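Local coordinates for E3 ubiquitin-protein ligase TRIM65 (Homo sapiens, PDB 7JL4) that acts as an E3 ubiquitin ligase in innate immunity, autophagy and microRNA regulation, here represented by its PRY-SPRY (B30.2) domain, at residues A[6-9]-A[10-14]. Residues are numbered along the deposited sequence; the frame is centred on the assembly and turned at random.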
ATOM      1  N   SER A   6       7.772  22.146   5.273  1.00 43.54           N
ATOM      2  CA  SER A   6       7.009  22.898   4.292  1.00 47.66           C
ATOM      3  C   SER A   6       5.640  23.108   4.919  1.00 53.93           C
ATOM      4  O   SER A   6       5.231  22.328   5.781  1.00 68.34           O
ATOM      5  CB  SER A   6       6.898  22.147   2.962  1.00 44.37           C
ATOM      6  OG  SER A   6       6.193  20.929   3.131  1.00 46.65           O
ATOM      7  N   THR A   7       4.945  24.168   4.518  1.00 68.92           N
ATOM      8  CA  THR A   7       3.609  24.384   5.067  1.00 70.35           C
ATOM      9  C   THR A   7       2.649  23.332   4.510  1.00 64.59           C
ATOM     10  O   THR A   7       2.531  23.154   3.290  1.00 64.43           O
ATOM     11  CB  THR A   7       3.115  25.811   4.803  1.00 72.33           C
ATOM     12  OG1 THR A   7       1.873  26.025   5.486  1.00 79.54           O
ATOM     13  CG2 THR A   7       2.946  26.108   3.322  1.00 77.77           C
ATOM     14  N   VAL A   8       2.006  22.602   5.420  1.00 52.74           N
ATOM     15  CA  VAL A   8       1.097  21.531   5.034  1.00 51.78           C
ATOM     16  C   VAL A   8      -0.123  22.142   4.358  1.00 54.46           C
ATOM     17  O   VAL A   8      -0.805  23.003   4.930  1.00 39.58           O
ATOM     18  CB  VAL A   8       0.704  20.681   6.250  1.00 51.21           C
ATOM     19  CG1 VAL A   8      -0.302  19.611   5.859  1.00 41.32           C
ATOM     20  CG2 VAL A   8       1.945  20.043   6.878  1.00 50.94           C
ATOM     21  N   CYS A   9      -0.363  21.732   3.111  1.00 35.54           N
ATOM     22  CA  CYS A   9      -1.580  21.947   2.347  1.00 29.54           C
ATOM     23  C   CYS A   9      -2.818  21.779   3.221  1.00 29.70           C
ATOM     24  O   CYS A   9      -2.945  20.755   3.895  1.00 29.62           O
ATOM     25  CB  CYS A   9      -1.611  20.941   1.198  1.00 32.25           C
ATOM     26  SG  CYS A   9      -3.169  20.813   0.418  1.00 36.92           S
ATOM     27  N   PRO A  10      -3.750  22.743   3.238  1.00 35.06           N
ATOM     28  CA  PRO A  10      -4.945  22.589   4.090  1.00 31.69           C
ATOM     29  C   PRO A  10      -5.805  21.376   3.754  1.00 41.14           C
ATOM     30  O   PRO A  10      -6.440  20.808   4.659  1.00 33.93           O
ATOM     31  CB  PRO A  10      -5.708  23.906   3.875  1.00 42.53           C
ATOM     32  CG  PRO A  10      -5.134  24.502   2.650  1.00 41.57           C
ATOM     33  CD  PRO A  10      -3.698  24.071   2.615  1.00 39.95           C
ATOM     34  N   LEU A  11      -5.862  20.958   2.486  1.00 33.94           N
ATOM     35  CA  LEU A  11      -6.569  19.718   2.172  1.00 32.89           C
ATOM     36  C   LEU A  11      -5.856  18.523   2.790  1.00 28.04           C
ATOM     37  O   LEU A  11      -6.498  17.625   3.348  1.00 30.14           O
ATOM     38  CB  LEU A  11      -6.714  19.554   0.658  1.00 35.46           C
ATOM     39  CG  LEU A  11      -7.366  18.239   0.205  1.00 43.76           C
ATOM     40  CD1 LEU A  11      -8.767  18.082   0.815  1.00 42.54           C
ATOM     41  CD2 LEU A  11      -7.427  18.116  -1.334  1.00 43.35           C
ATOM     42  N   ARG A  12      -4.526  18.511   2.732  1.00 27.72           N
ATOM     43  CA  ARG A  12      -3.790  17.421   3.354  1.00 27.30           C
ATOM     44  C   ARG A  12      -3.999  17.442   4.861  1.00 31.12           C
ATOM     45  O   ARG A  12      -4.131  16.390   5.498  1.00 26.64           O
ATOM     46  CB  ARG A  12      -2.306  17.524   2.993  1.00 30.92           C
ATOM     47  CG  ARG A  12      -1.429  16.372   3.473  1.00 27.54           C
ATOM     48  CD  ARG A  12       0.042  16.627   3.098  1.00 29.84           C
ATOM     49  NE  ARG A  12       0.937  15.599   3.621  1.00 25.25           N
ATOM     50  CZ  ARG A  12       2.253  15.735   3.719  1.00 33.38           C
ATOM     51  NH1 ARG A  12       2.827  16.883   3.346  1.00 31.92           N
ATOM     52  NH2 ARG A  12       2.986  14.737   4.212  1.00 26.68           N
ATOM     53  N   ARG A  13      -4.050  18.635   5.449  1.00 25.38           N
ATOM     54  CA  ARG A  13      -4.267  18.705   6.893  1.00 28.97           C
ATOM     55  C   ARG A  13      -5.635  18.143   7.259  1.00 30.41           C
ATOM     56  O   ARG A  13      -5.797  17.525   8.317  1.00 32.44           O
ATOM     57  CB  ARG A  13      -4.120  20.148   7.376  1.00 30.74           C
ATOM     58  CG  ARG A  13      -4.017  20.296   8.897  1.00 47.20           C
ATOM     59  CD  ARG A  13      -3.247  21.555   9.283  1.00 52.45           C
ATOM     60  NE  ARG A  13      -1.794  21.431   9.201  1.00 52.74           N
ATOM     61  CZ  ARG A  13      -1.053  20.842  10.133  1.00 51.02           C
ATOM     62  NH1 ARG A  13      -1.639  20.295  11.187  1.00 47.89           N
ATOM     63  NH2 ARG A  13       0.267  20.787  10.010  1.00 54.37           N
ATOM     64  N   LYS A  14      -6.643  18.351   6.397  1.00 25.80           N
ATOM     65  CA  LYS A  14      -7.954  17.763   6.660  1.00 26.85           C
ATOM     66  C   LYS A  14      -7.892  16.240   6.609  1.00 30.48           C
ATOM     67  O   LYS A  14      -8.502  15.561   7.441  1.00 25.20           O
ATOM     68  CB  LYS A  14      -8.984  18.294   5.665  1.00 30.27           C
ATOM     69  CG  LYS A  14     -10.364  17.679   5.791  1.00 37.39           C
ATOM     70  CD  LYS A  14     -11.306  18.225   4.733  1.00 49.71           C
ATOM     71  CE  LYS A  14     -12.427  17.241   4.416  1.00 62.57           C
ATOM     72  NZ  LYS A  14     -13.726  17.942   4.161  1.00 63.62           N
TER
HETATM   73  O   HOH W   1       1.980  23.256   8.256  1.00 46.91           O
HETATM   74  O   HOH W   2      -1.292  23.274   7.518  1.00 47.57           O
HETATM   75  O   HOH W   3       1.615  19.428   1.953  1.00 35.75           O
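The guanidinium of R13 meets V8 obliquely, with NH2 3.6 Å from V8 CG2. The two side chains cross at about a right angle. R13 bends at CG-CD (chi3 -80°), which brings its guanidinium back to the valine. A water donates to V8 O; its link to R13 NE is too short to be trusted. A second water accepts from V8 N and, weakly, from R13 NH2. The guanidinium of R12 holds a water in plane at its edge, where NH1 donates over 3.1 Å. The same water accepts from C9 N. R12 NH2 makes a salt bridge to E76, on a strand of the SPRY sandwich. The aliphatic part of R12 runs extended past V8, whose CG1 lies 4.1 Å from R12 CB.

The loop 6-9 leads into the short helix 10-15, at the surface of the B30.2/SPRY domain. C9 is the N-cap. Its SG stands anti to the backbone N (chi1 166°) and accepts from R12 N over 3.5 Å. Sulfur is a weak acceptor, but the N-H points at it well, at 162°. C9 O takes R13 N at 2.9 Å, and K14 N to P10 O continues the helical pattern. P10 fills the first helical position, where its missing N-H costs no helical bond. C9 SG also packs on L11 CB at 3.8 Å, and its side chain reaches T160. V8 touches W16 farther along the chain.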